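PDB 5EHK: lantibiotic dehydratase from Microbispora corallina, which probably dehydrates serine and threonine residues of the NAI-107 precursor peptide in a tRNA-dependent manner. Local coordinates for residues 930-934 and 1080-1085; 943-948 and 1033-1039; 950-955 and 1092-1096; 1005-1010 and 1098-1103. One frame throughout, in Å; residues are numbered along the deposited sequence.

Contact 1 (930-934 and 1080-1085); sequences DSAAA and MTCNRL
The helical segments 930-934 and 1080-1085 run in broadly the same direction, axes 39° apart and 9.5 Å at closest approach, which sets Asp930 beside Thr1081 and Ala934 beside Leu1085. The carboxylate of Asp930 forms the polar end. Its OD2 accepts from Arg1084 NE at 2.6 Å in a salt bridge whose N-H...O angle is 161°. That oxygen sits at the edge of the guanidinium, practically in its plane, and offers its anti lone pair. The bend of the arginine at chi3 (-97°) turns the guanidinium across the carboxylate instead of letting the chain run straight past it. Thr1081 OG1 donates to the other oxygen, Asp930 OD1, at 2.5 Å, reaching it from above the carboxylate plane. A water donates to both Asp930 OD2 and Thr1081 O, tying the side chain to the opposite backbone. One turn further on the contact becomes apolar: Ala934 CB meets Leu1085 CD1 at 3.6 Å and Arg1084 CB at 4.0 Å. Ser931 OG touches Arg1084 CD, but is hydrogen-bonded to Phe856 N, on the strand that also takes up Arg1084 NH1 through Phe856 O. Since OD1 has a further salt bridge to Arg1046 NE, two arginines and a hydroxyl grip one buried carboxylate, which probably favours its ionised form and fixes its rotation.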
loop_
_atom_site.group_PDB
_atom_site.type_symbol
_atom_site.label_atom_id
_atom_site.label_comp_id
_atom_site.label_asym_id
_atom_site.label_seq_id
_atom_site.Cartn_x
_atom_site.Cartn_y
_atom_site.Cartn_z
ATOM N N ASP A 930 10.553 31.572 -19.653
ATOM C CA ASP A 930 9.248 31.040 -19.278
ATOM C C ASP A 930 9.055 31.085 -17.775
ATOM O O ASP A 930 7.933 31.262 -17.292
ATOM C CB ASP A 930 9.055 29.617 -19.740
ATOM C CG ASP A 930 7.624 29.172 -19.604
ATOM O OD1 ASP A 930 6.791 29.543 -20.469
ATOM O OD2 ASP A 930 7.324 28.465 -18.622
ATOM N N SER A 931 10.152 30.913 -17.043
ATOM C CA SER A 931 10.130 31.017 -15.595
ATOM C C SER A 931 9.782 32.429 -15.186
ATOM O O SER A 931 8.995 32.641 -14.258
ATOM C CB SER A 931 11.458 30.581 -14.978
ATOM O OG SER A 931 11.520 29.169 -14.881
ATOM N N ALA A 932 10.393 33.397 -15.855
ATOM C CA ALA A 932 10.158 34.794 -15.497
ATOM C C ALA A 932 8.700 35.192 -15.790
ATOM O O ALA A 932 8.042 35.817 -14.954
ATOM C CB ALA A 932 11.139 35.707 -16.213
ATOM N N ALA A 933 8.217 34.772 -16.964
ATOM C CA ALA A 933 6.839 34.949 -17.399
ATOM C C ALA A 933 5.854 34.407 -16.365
ATOM O O ALA A 933 4.901 35.085 -16.000
ATOM C CB ALA A 933 6.622 34.276 -18.750
ATOM N N ALA A 934 6.079 33.178 -15.906
ATOM C CA ALA A 934 5.183 32.554 -14.935
ATOM C C ALA A 934 5.099 33.378 -13.643
ATOM O O ALA A 934 4.023 33.597 -13.093
ATOM C CB ALA A 934 5.604 31.105 -14.648
ATOM N N MET A 1080 6.142 21.971 -19.755
ATOM C CA MET A 1080 6.851 22.794 -18.771
ATOM C C MET A 1080 6.208 24.158 -18.506
ATOM O O MET A 1080 6.332 24.691 -17.401
ATOM C CB MET A 1080 8.342 22.937 -19.124
ATOM C CG MET A 1080 9.177 21.655 -18.964
ATOM S SD MET A 1080 9.372 21.004 -17.274
ATOM C CE MET A 1080 7.858 20.131 -16.970
ATOM N N THR A 1081 5.525 24.722 -19.501
ATOM C CA THR A 1081 4.839 25.983 -19.281
ATOM C C THR A 1081 3.696 25.726 -18.317
ATOM O O THR A 1081 3.445 26.524 -17.418
ATOM C CB THR A 1081 4.383 26.668 -20.592
ATOM O OG1 THR A 1081 5.439 27.519 -21.054
ATOM C CG2 THR A 1081 3.201 27.560 -20.358
ATOM N N CYS A 1082 3.060 24.574 -18.449
ATOM C CA CYS A 1082 2.004 24.209 -17.527
ATOM C C CYS A 1082 2.558 23.880 -16.137
ATOM O O CYS A 1082 1.974 24.272 -15.119
ATOM C CB CYS A 1082 1.194 23.032 -18.073
ATOM S SG CYS A 1082 0.249 23.425 -19.538
ATOM N N ASN A 1083 3.686 23.177 -16.101
ATOM C CA ASN A 1083 4.322 22.875 -14.839
ATOM C C ASN A 1083 4.610 24.173 -14.105
ATOM O O ASN A 1083 4.194 24.336 -12.982
ATOM C CB ASN A 1083 5.608 22.053 -15.008
ATOM C CG ASN A 1083 6.253 21.698 -13.660
ATOM O OD1 ASN A 1083 7.202 22.351 -13.218
ATOM N ND2 ASN A 1083 5.736 20.672 -13.003
ATOM N N ARG A 1084 5.229 25.145 -14.758
ATOM C CA ARG A 1084 5.593 26.329 -14.015
ATOM C C ARG A 1084 4.391 27.102 -13.509
ATOM O O ARG A 1084 4.454 27.737 -12.469
ATOM C CB ARG A 1084 6.487 27.239 -14.845
ATOM C CG ARG A 1084 7.933 26.860 -14.792
ATOM C CD ARG A 1084 8.736 27.806 -15.628
ATOM N NE ARG A 1084 8.984 27.260 -16.953
ATOM C CZ ARG A 1084 9.947 26.386 -17.216
ATOM N NH1 ARG A 1084 10.740 25.945 -16.240
ATOM N NH2 ARG A 1084 10.114 25.955 -18.453
ATOM N N LEU A 1085 3.304 27.050 -14.261
ATOM C CA LEU A 1085 2.142 27.869 -13.974
ATOM C C LEU A 1085 1.118 27.090 -13.117
ATOM O O LEU A 1085 0.677 27.582 -12.077
ATOM C CB LEU A 1085 1.524 28.368 -15.283
ATOM C CG LEU A 1085 1.355 29.836 -15.697
ATOM C CD1 LEU A 1085 2.004 30.838 -14.782
ATOM C CD2 LEU A 1085 1.848 30.008 -17.108
HETATM O O HOH W 1 4.997 28.803 -17.424
#

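Contact 2 (943-948 and 1033-1039); sequences RAGFRY and DEDGCQV
Phe946 and Tyr948 pack against the helix that starts after Asp1033, and they make the close half of this contact. Val1039 CG2 lies at the edge of the Phe946 ring, 3.6 Å from CZ. The Phe946 and Asp1035 side chains pass each other running in opposite directions, ring and carboxylate planes 24° apart, with Phe946 CE1 3.5 Å from Asp1035 CB. Tyr948 crosses Asp1035 obliquely and brings its ring edge near the backbone N of Gly1036, with CE2 3.4 Å away; the missing side chain of Gly1036 leaves room for the Tyr948 hydroxyl. Val953 and Leu940 of the flanking helices close in on Phe946 as well.

Asp1035 OD2 is the polar anchor of the loop: Arg947 N donates to it at 3.0 Å, nearly along the C-O axis, with an N-H...O angle of 155°. The exposed side is held by charge. Arg943 NH2 reaches Asp1035 OD2 at 3.4 Å, a long salt bridge with the carboxylate at the edge of the guanidinium. Arg947 behaves differently: in its salt bridge with Asp1033, OD2 lies over one face of the guanidinium, 2.6 Å from NE, and not in its plane.

Asp1033 also accepts from Asp1035 N through OD1, at 3.2 Å, and so caps the first turn. On the other side, Arg943 to Phe946 form a type II beta turn with Gly945 at its third position. Together they make an N-capped helix start docked onto the turn linking two successive helices.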
loop_
_atom_site.group_PDB
_atom_site.type_symbol
_atom_site.label_atom_id
_atom_site.label_comp_id
_atom_site.label_asym_id
_atom_site.label_seq_id
_atom_site.Cartn_x
_atom_site.Cartn_y
_atom_site.Cartn_z
ATOM N N ARG A 943 -3.669 40.010 -7.769
ATOM C CA ARG A 943 -4.414 41.257 -7.618
ATOM C C ARG A 943 -5.903 41.010 -7.585
ATOM O O ARG A 943 -6.438 40.243 -8.389
ATOM C CB ARG A 943 -4.107 42.275 -8.719
ATOM C CG ARG A 943 -4.781 43.633 -8.446
ATOM C CD ARG A 943 -4.567 44.652 -9.563
ATOM N NE ARG A 943 -5.310 44.306 -10.778
ATOM C CZ ARG A 943 -6.620 44.490 -10.944
ATOM N NH1 ARG A 943 -7.352 45.024 -9.973
ATOM N NH2 ARG A 943 -7.202 44.140 -12.084
ATOM N N ALA A 944 -6.563 41.666 -6.639
ATOM C CA ALA A 944 -8.009 41.604 -6.543
ATOM C C ALA A 944 -8.610 42.293 -7.771
ATOM O O ALA A 944 -8.304 43.457 -8.056
ATOM C CB ALA A 944 -8.479 42.274 -5.248
ATOM N N GLY A 945 -9.412 41.555 -8.534
ATOM C CA GLY A 945 -10.057 42.152 -9.683
ATOM C C GLY A 945 -9.494 41.752 -11.027
ATOM O O GLY A 945 -10.128 41.998 -12.064
ATOM N N PHE A 946 -8.292 41.176 -11.021
ATOM C CA PHE A 946 -7.701 40.662 -12.256
ATOM C C PHE A 946 -8.710 39.717 -12.890
ATOM O O PHE A 946 -9.187 38.781 -12.246
ATOM C CB PHE A 946 -6.351 39.974 -12.003
ATOM C CG PHE A 946 -5.614 39.609 -13.260
ATOM C CD1 PHE A 946 -5.059 40.581 -14.066
ATOM C CD2 PHE A 946 -5.477 38.287 -13.632
ATOM C CE1 PHE A 946 -4.399 40.243 -15.223
ATOM C CE2 PHE A 946 -4.813 37.949 -14.786
ATOM C CZ PHE A 946 -4.271 38.933 -15.581
ATOM N N ARG A 947 -9.052 39.991 -14.141
ATOM C CA ARG A 947 -10.213 39.361 -14.750
ATOM C C ARG A 947 -9.993 37.891 -14.984
ATOM O O ARG A 947 -10.892 37.074 -14.774
ATOM C CB ARG A 947 -10.527 40.026 -16.082
ATOM C CG ARG A 947 -10.151 41.497 -16.141
ATOM C CD ARG A 947 -11.106 42.229 -17.035
ATOM N NE ARG A 947 -11.642 41.302 -18.029
ATOM C CZ ARG A 947 -12.674 41.562 -18.821
ATOM N NH1 ARG A 947 -13.290 42.742 -18.742
ATOM N NH2 ARG A 947 -13.086 40.640 -19.691
ATOM N N TYR A 948 -8.776 37.553 -15.386
ATOM C CA TYR A 948 -8.491 36.224 -15.887
ATOM C C TYR A 948 -8.047 35.253 -14.797
ATOM O O TYR A 948 -7.345 35.615 -13.856
ATOM C CB TYR A 948 -7.437 36.323 -16.978
ATOM C CG TYR A 948 -7.822 37.245 -18.103
ATOM C CD1 TYR A 948 -8.765 36.868 -19.052
ATOM C CD2 TYR A 948 -7.240 38.494 -18.219
ATOM C CE1 TYR A 948 -9.113 37.713 -20.086
ATOM C CE2 TYR A 948 -7.583 39.349 -19.245
ATOM C CZ TYR A 948 -8.519 38.955 -20.178
ATOM O OH TYR A 948 -8.848 39.813 -21.203
ATOM N N ASP A 1033 -8.807 44.451 -23.357
ATOM C CA ASP A 1033 -8.659 44.477 -21.907
ATOM C C ASP A 1033 -7.311 45.074 -21.496
ATOM O O ASP A 1033 -6.311 44.866 -22.177
ATOM C CB ASP A 1033 -8.732 43.031 -21.435
ATOM C CG ASP A 1033 -9.277 42.894 -20.047
ATOM O OD1 ASP A 1033 -9.169 43.854 -19.254
ATOM O OD2 ASP A 1033 -9.818 41.807 -19.756
ATOM N N GLU A 1034 -7.281 45.835 -20.403
ATOM C CA GLU A 1034 -6.009 46.307 -19.852
ATOM C C GLU A 1034 -5.281 45.113 -19.243
ATOM O O GLU A 1034 -4.072 44.950 -19.413
ATOM C CB GLU A 1034 -6.202 47.425 -18.825
ATOM C CG GLU A 1034 -4.894 47.991 -18.280
ATOM C CD GLU A 1034 -5.093 49.217 -17.380
ATOM O OE1 GLU A 1034 -6.257 49.641 -17.185
ATOM O OE2 GLU A 1034 -4.083 49.762 -16.867
ATOM N N ASP A 1035 -6.032 44.277 -18.532
ATOM C CA ASP A 1035 -5.486 43.051 -17.973
ATOM C C ASP A 1035 -4.948 42.132 -19.072
ATOM O O ASP A 1035 -3.891 41.518 -18.907
ATOM C CB ASP A 1035 -6.542 42.313 -17.150
ATOM C CG ASP A 1035 -6.829 42.992 -15.819
ATOM O OD1 ASP A 1035 -6.310 44.107 -15.581
ATOM O OD2 ASP A 1035 -7.562 42.394 -15.003
ATOM N N GLY A 1036 -5.671 42.042 -20.187
ATOM C CA GLY A 1036 -5.275 41.174 -21.282
ATOM C C GLY A 1036 -3.960 41.590 -21.909
ATOM O O GLY A 1036 -3.173 40.754 -22.376
ATOM N N CYS A 1037 -3.730 42.898 -21.935
ATOM C CA CYS A 1037 -2.484 43.448 -22.443
ATOM C C CYS A 1037 -1.324 43.061 -21.542
ATOM O O CYS A 1037 -0.260 42.669 -22.019
ATOM C CB CYS A 1037 -2.587 44.970 -22.569
ATOM S SG CYS A 1037 -3.375 45.467 -24.100
ATOM N N GLN A 1038 -1.538 43.170 -20.232
ATOM C CA GLN A 1038 -0.498 42.865 -19.271
ATOM C C GLN A 1038 -0.133 41.387 -19.322
ATOM O O GLN A 1038 0.986 40.990 -18.984
ATOM C CB GLN A 1038 -0.889 43.286 -17.859
ATOM C CG GLN A 1038 -0.688 44.757 -17.543
ATOM C CD GLN A 1038 -1.046 45.093 -16.090
ATOM O OE1 GLN A 1038 -2.135 44.769 -15.597
ATOM N NE2 GLN A 1038 -0.108 45.715 -15.391
ATOM N N VAL A 1039 -1.087 40.573 -19.741
ATOM C CA VAL A 1039 -0.822 39.167 -19.923
ATOM C C VAL A 1039 0.133 38.983 -21.076
ATOM O O VAL A 1039 1.151 38.299 -20.946
ATOM C CB VAL A 1039 -2.102 38.398 -20.186
ATOM C CG1 VAL A 1039 -1.781 36.992 -20.579
ATOM C CG2 VAL A 1039 -2.958 38.395 -18.929
#

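Contact 3 (950-955 and 1092-1096); sequences LDEVTA and RERSV
Arg1092 reaches across to Asp951, and Val1096 lies one turn further along the same face. The salt bridge is centred on Asp951 OD1, to which Arg1092 NH2 donates at 2.6 Å with an N-H...O angle of 158°. Arg1092 NE also points at this oxygen, but at 3.1 Å and with poorer geometry, making a weak second bond. Both donors therefore share one carboxylate oxygen, so the pair is not a bidentate bridge using both carboxylate oxygens. The oxygen lies at the edge of the guanidinium, while the two planar groups are turned 45° from each other. An arginine chain extended from CG to NE spans the gap, and Leu950 CB approaches the same guanidinium obliquely.

The apolar centre is Val1096. Its CG1 lies 3.4 Å from Asp951 O and 3.7 Å from Thr954 CG2, with Ala955 CB a little farther at 4.2 Å. The other branch, CG2, packs beside the Asp951 carboxylate, 3.7 Å from OD2.

In the second shell, Thr954 OG1 donates to Leu950 O at 2.9 Å, from above the carbonyl plane. That oxygen also accepts from Thr954 N, so the hydroxyl is bound back onto its own helix while the methyl CG2 meets the valine. The axes of segments 950-955 and 1092-1096 cross at 63°, 10.3 Å apart at their closest. Ile1086, in the loop between helices 1068-1085 and 1090-1109, touches Thr954, Arg1092 and Val1096, Cys1082 and Leu1085 of helix 1068-1085 reach Thr954, and helix 920-942 flanks Leu950 through Leu938 and Thr941.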
loop_
_atom_site.group_PDB
_atom_site.type_symbol
_atom_site.label_atom_id
_atom_site.label_comp_id
_atom_site.label_asym_id
_atom_site.label_seq_id
_atom_site.Cartn_x
_atom_site.Cartn_y
_atom_site.Cartn_z
ATOM N N LEU A 950 -6.118 31.636 -13.554
ATOM C CA LEU A 950 -4.864 30.990 -13.868
ATOM C C LEU A 950 -4.996 30.073 -15.074
ATOM O O LEU A 950 -4.124 30.053 -15.926
ATOM C CB LEU A 950 -4.384 30.200 -12.656
ATOM C CG LEU A 950 -2.885 30.002 -12.455
ATOM C CD1 LEU A 950 -2.111 31.306 -12.605
ATOM C CD2 LEU A 950 -2.655 29.410 -11.083
ATOM N N ASP A 951 -6.093 29.329 -15.170
ATOM C CA ASP A 951 -6.293 28.435 -16.313
ATOM C C ASP A 951 -6.348 29.220 -17.612
ATOM O O ASP A 951 -5.865 28.770 -18.657
ATOM C CB ASP A 951 -7.561 27.599 -16.171
ATOM C CG ASP A 951 -7.472 26.593 -15.050
ATOM O OD1 ASP A 951 -6.619 26.779 -14.157
ATOM O OD2 ASP A 951 -8.239 25.602 -15.073
ATOM N N GLU A 952 -6.950 30.396 -17.544
ATOM C CA GLU A 952 -7.003 31.256 -18.708
ATOM C C GLU A 952 -5.612 31.711 -19.131
ATOM O O GLU A 952 -5.215 31.491 -20.272
ATOM C CB GLU A 952 -7.936 32.450 -18.471
ATOM C CG GLU A 952 -9.404 32.109 -18.732
ATOM C CD GLU A 952 -10.364 33.108 -18.122
ATOM O OE1 GLU A 952 -10.023 33.706 -17.075
ATOM O OE2 GLU A 952 -11.448 33.314 -18.708
ATOM N N VAL A 953 -4.860 32.305 -18.214
ATOM C CA VAL A 953 -3.545 32.822 -18.573
ATOM C C VAL A 953 -2.638 31.671 -19.012
ATOM O O VAL A 953 -1.762 31.866 -19.852
ATOM C CB VAL A 953 -2.902 33.668 -17.454
ATOM C CG1 VAL A 953 -3.913 34.690 -16.930
ATOM C CG2 VAL A 953 -2.407 32.787 -16.329
ATOM N N THR A 954 -2.871 30.471 -18.473
ATOM C CA THR A 954 -2.100 29.291 -18.876
ATOM C C THR A 954 -2.461 28.848 -20.291
ATOM O O THR A 954 -1.576 28.520 -21.086
ATOM C CB THR A 954 -2.213 28.131 -17.872
ATOM O OG1 THR A 954 -1.758 28.577 -16.589
ATOM C CG2 THR A 954 -1.332 26.944 -18.294
ATOM N N ALA A 955 -3.756 28.835 -20.598
ATOM C CA ALA A 955 -4.218 28.570 -21.960
ATOM C C ALA A 955 -3.615 29.607 -22.910
ATOM O O ALA A 955 -3.049 29.267 -23.949
ATOM C CB ALA A 955 -5.730 28.643 -22.017
ATOM N N ARG A 1092 -5.601 18.495 -14.767
ATOM C CA ARG A 1092 -5.687 19.936 -14.910
ATOM C C ARG A 1092 -4.921 20.406 -16.145
ATOM O O ARG A 1092 -5.381 21.271 -16.886
ATOM C CB ARG A 1092 -5.209 20.673 -13.655
ATOM C CG ARG A 1092 -5.548 22.176 -13.716
ATOM C CD ARG A 1092 -5.012 22.974 -12.547
ATOM N NE ARG A 1092 -5.434 24.374 -12.615
ATOM C CZ ARG A 1092 -5.145 25.284 -11.687
ATOM N NH1 ARG A 1092 -4.421 24.954 -10.638
ATOM N NH2 ARG A 1092 -5.565 26.528 -11.819
ATOM N N GLU A 1093 -3.758 19.818 -16.377
ATOM C CA GLU A 1093 -2.995 20.151 -17.560
ATOM C C GLU A 1093 -3.727 19.779 -18.853
ATOM O O GLU A 1093 -3.707 20.534 -19.824
ATOM C CB GLU A 1093 -1.623 19.482 -17.516
ATOM C CG GLU A 1093 -0.787 19.838 -18.711
ATOM C CD GLU A 1093 0.597 19.282 -18.629
ATOM O OE1 GLU A 1093 1.073 19.058 -17.493
ATOM O OE2 GLU A 1093 1.201 19.051 -19.702
ATOM N N ARG A 1094 -4.387 18.626 -18.859
ATOM C CA ARG A 1094 -5.141 18.191 -20.032
ATOM C C ARG A 1094 -6.343 19.084 -20.323
ATOM O O ARG A 1094 -6.649 19.341 -21.483
ATOM C CB ARG A 1094 -5.563 16.735 -19.907
ATOM C CG ARG A 1094 -4.743 15.811 -20.750
ATOM C CD ARG A 1094 -4.355 14.559 -19.972
ATOM N NE ARG A 1094 -5.447 14.130 -19.113
ATOM C CZ ARG A 1094 -5.284 13.380 -18.034
ATOM N NH1 ARG A 1094 -4.067 12.982 -17.695
ATOM N NH2 ARG A 1094 -6.334 13.040 -17.298
ATOM N N SER A 1095 -7.033 19.539 -19.280
ATOM C CA SER A 1095 -8.131 20.475 -19.480
ATOM C C SER A 1095 -7.605 21.769 -20.077
ATOM O O SER A 1095 -8.008 22.160 -21.176
ATOM C CB SER A 1095 -8.860 20.769 -18.175
ATOM O OG SER A 1095 -9.300 19.561 -17.578
ATOM N N VAL A 1096 -6.667 22.403 -19.373
ATOM C CA VAL A 1096 -6.163 23.701 -19.788
ATOM C C VAL A 1096 -5.582 23.626 -21.193
ATOM O O VAL A 1096 -5.764 24.564 -21.982
ATOM C CB VAL A 1096 -5.109 24.265 -18.806
ATOM C CG1 VAL A 1096 -4.628 25.629 -19.275
ATOM C CG2 VAL A 1096 -5.702 24.391 -17.418
#

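Contact 4 (1005-1010 and 1098-1103); sequences ELPPDY and GLARGA
The guanidinium of Arg1101 presents its edge to Leu1006 and Glu1005, while Gly1098 CA of its own helix lies over one face, 3.6 Å above the plane and offset to the rim. At that edge, NH2 is 3.4 Å from Leu1006 CD1 and 3.5 Å from Glu1005 O. The bend of the arginine chain at chi3 (62°) folds the group back along the helix and over this glycine. OE1 of Glu1005 stands 4.6 Å from Arg1101 NH2, well out of the guanidinium plane, so any attraction is probably between charges alone; this oxygen also takes a weak hydrogen bond from Gly1002 N.

The second flat group, the ring of Tyr1010, lies obliquely against the backbone of Gly1102 and Ala1103. CG is anti to the backbone N (chi1 178°), which sends the ring across the helix: CE2 comes within 3.6 Å of Gly1102 CA, and CE1 4.4 Å from Ala1103 CB. Pro1007 packs on the first turn of segment 1098-1103, with CD 3.6 Å from Gly1098 CA and CG at the same distance, 3.6 Å, from Leu1099 CD1. Two glycines one turn apart thus allow a proline and a tyrosine to lie directly on the main chain, in a predominantly van der Waals contact.

Pro1007 sits at the N-cap position of the short helix 1008-1011, which lies against helix 1090-1109. Next to it helix 1014-1020 adds Trp1017, which packs on Leu1099 and Ala1103 and donates through NE1 to Asp1009 O; Gln1018 of that helix makes a weak hydrogen bond to Tyr1010 OH.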
loop_
_atom_site.group_PDB
_atom_site.type_symbol
_atom_site.label_atom_id
_atom_site.label_comp_id
_atom_site.label_asym_id
_atom_site.label_seq_id
_atom_site.Cartn_x
_atom_site.Cartn_y
_atom_site.Cartn_z
ATOM N N GLU A 1005 -11.100 14.496 -26.442
ATOM C CA GLU A 1005 -10.585 14.739 -25.095
ATOM C C GLU A 1005 -10.739 16.209 -24.695
ATOM O O GLU A 1005 -10.226 16.624 -23.653
ATOM C CB GLU A 1005 -9.090 14.396 -25.036
ATOM C CG GLU A 1005 -8.713 12.950 -25.325
ATOM C CD GLU A 1005 -7.203 12.707 -25.196
ATOM O OE1 GLU A 1005 -6.439 13.691 -25.039
ATOM O OE2 GLU A 1005 -6.779 11.529 -25.240
ATOM N N LEU A 1006 -11.431 16.993 -25.522
ATOM C CA LEU A 1006 -11.735 18.379 -25.185
ATOM C C LEU A 1006 -12.482 18.448 -23.875
ATOM O O LEU A 1006 -13.378 17.659 -23.630
ATOM C CB LEU A 1006 -12.558 19.057 -26.276
ATOM C CG LEU A 1006 -11.820 19.905 -27.308
ATOM C CD1 LEU A 1006 -10.523 19.238 -27.751
ATOM C CD2 LEU A 1006 -12.726 20.167 -28.495
ATOM N N PRO A 1007 -12.128 19.411 -23.029
ATOM C CA PRO A 1007 -12.748 19.433 -21.704
ATOM C C PRO A 1007 -14.171 19.941 -21.777
ATOM O O PRO A 1007 -14.492 20.710 -22.675
ATOM C CB PRO A 1007 -11.874 20.420 -20.935
ATOM C CG PRO A 1007 -11.351 21.358 -21.998
ATOM C CD PRO A 1007 -11.163 20.510 -23.227
ATOM N N PRO A 1008 -15.029 19.460 -20.874
ATOM C CA PRO A 1008 -16.398 19.940 -20.686
ATOM C C PRO A 1008 -16.506 21.456 -20.824
ATOM O O PRO A 1008 -17.200 21.928 -21.727
ATOM C CB PRO A 1008 -16.711 19.511 -19.250
ATOM C CG PRO A 1008 -15.810 18.306 -18.998
ATOM C CD PRO A 1008 -14.793 18.220 -20.119
ATOM N N ASP A 1009 -15.787 22.190 -19.976
ATOM C CA ASP A 1009 -15.831 23.657 -19.936
ATOM C C ASP A 1009 -15.636 24.316 -21.303
ATOM O O ASP A 1009 -16.060 25.454 -21.521
ATOM C CB ASP A 1009 -14.729 24.162 -19.008
ATOM C CG ASP A 1009 -14.886 23.668 -17.599
ATOM O OD1 ASP A 1009 -15.912 23.993 -16.959
ATOM O OD2 ASP A 1009 -14.014 22.883 -17.170
ATOM N N TYR A 1010 -14.984 23.607 -22.218
ATOM C CA TYR A 1010 -14.833 24.106 -23.573
ATOM C C TYR A 1010 -16.056 23.814 -24.447
ATOM O O TYR A 1010 -16.581 24.711 -25.109
ATOM C CB TYR A 1010 -13.543 23.591 -24.237
ATOM C CG TYR A 1010 -13.435 24.074 -25.661
ATOM C CD1 TYR A 1010 -13.167 25.409 -25.940
ATOM C CD2 TYR A 1010 -13.634 23.209 -26.725
ATOM C CE1 TYR A 1010 -13.099 25.872 -27.239
ATOM C CE2 TYR A 1010 -13.563 23.659 -28.029
ATOM C CZ TYR A 1010 -13.295 24.991 -28.280
ATOM O OH TYR A 1010 -13.220 25.450 -29.574
ATOM N N GLY A 1098 -6.565 21.489 -23.459
ATOM C CA GLY A 1098 -7.749 21.271 -24.269
ATOM C C GLY A 1098 -8.373 22.583 -24.699
ATOM O O GLY A 1098 -8.559 22.820 -25.892
ATOM N N LEU A 1099 -8.706 23.420 -23.717
ATOM C CA LEU A 1099 -9.253 24.747 -23.965
ATOM C C LEU A 1099 -8.536 25.448 -25.102
ATOM O O LEU A 1099 -9.165 25.963 -26.019
ATOM C CB LEU A 1099 -9.187 25.629 -22.714
ATOM C CG LEU A 1099 -10.253 25.582 -21.616
ATOM C CD1 LEU A 1099 -10.070 24.434 -20.649
ATOM C CD2 LEU A 1099 -10.214 26.892 -20.868
ATOM N N ALA A 1100 -7.216 25.470 -25.036
ATOM C CA ALA A 1100 -6.435 26.162 -26.035
ATOM C C ALA A 1100 -6.494 25.403 -27.350
ATOM O O ALA A 1100 -6.587 26.011 -28.419
ATOM C CB ALA A 1100 -5.001 26.308 -25.563
ATOM N N ARG A 1101 -6.445 24.073 -27.259
ATOM C CA ARG A 1101 -6.478 23.208 -28.441
ATOM C C ARG A 1101 -7.761 23.395 -29.238
ATOM O O ARG A 1101 -7.715 23.647 -30.446
ATOM C CB ARG A 1101 -6.264 21.749 -28.063
ATOM C CG ARG A 1101 -6.215 20.811 -29.240
ATOM C CD ARG A 1101 -5.988 19.368 -28.784
ATOM N NE ARG A 1101 -7.047 18.815 -27.937
ATOM C CZ ARG A 1101 -6.884 18.425 -26.674
ATOM N NH1 ARG A 1101 -5.710 18.540 -26.078
ATOM N NH2 ARG A 1101 -7.906 17.916 -26.001
ATOM N N GLY A 1102 -8.897 23.260 -28.553
ATOM C CA GLY A 1102 -10.194 23.530 -29.148
ATOM C C GLY A 1102 -10.247 24.908 -29.795
ATOM O O GLY A 1102 -10.494 25.014 -30.995
ATOM N N ALA A 1103 -9.974 25.953 -29.012
ATOM C CA ALA A 1103 -10.052 27.350 -29.478
ATOM C C ALA A 1103 -9.287 27.639 -30.778
ATOM O O ALA A 1103 -9.827 28.259 -31.698
ATOM C CB ALA A 1103 -9.614 28.322 -28.377
#

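Overall arrangement
All four contacts lie in the C-terminal part of the chain that belongs to the lantibiotic dehydratase C-terminal family, and form one connected helical region. Contact 3 is central: its centre lies 12 Å from that of contact 1, 16 Å from that of contact 2 and 10 Å from that of contact 4, and it touches each. Cys1082 CB of contact 1 packs on Glu1093 CG at 3.8 Å, Arg947 O of contact 2 lies near Glu952 OE1, and Ala955 O meets Ala1100 CB of contact 4 at 3.9 Å. Contacts 3 and 4 share helix 1090-1109. Contacts 1 and 2 do not touch, their nearest atoms lying about 7 Å apart, and contact 2 is nested along the chain inside the loop closed by contact 1.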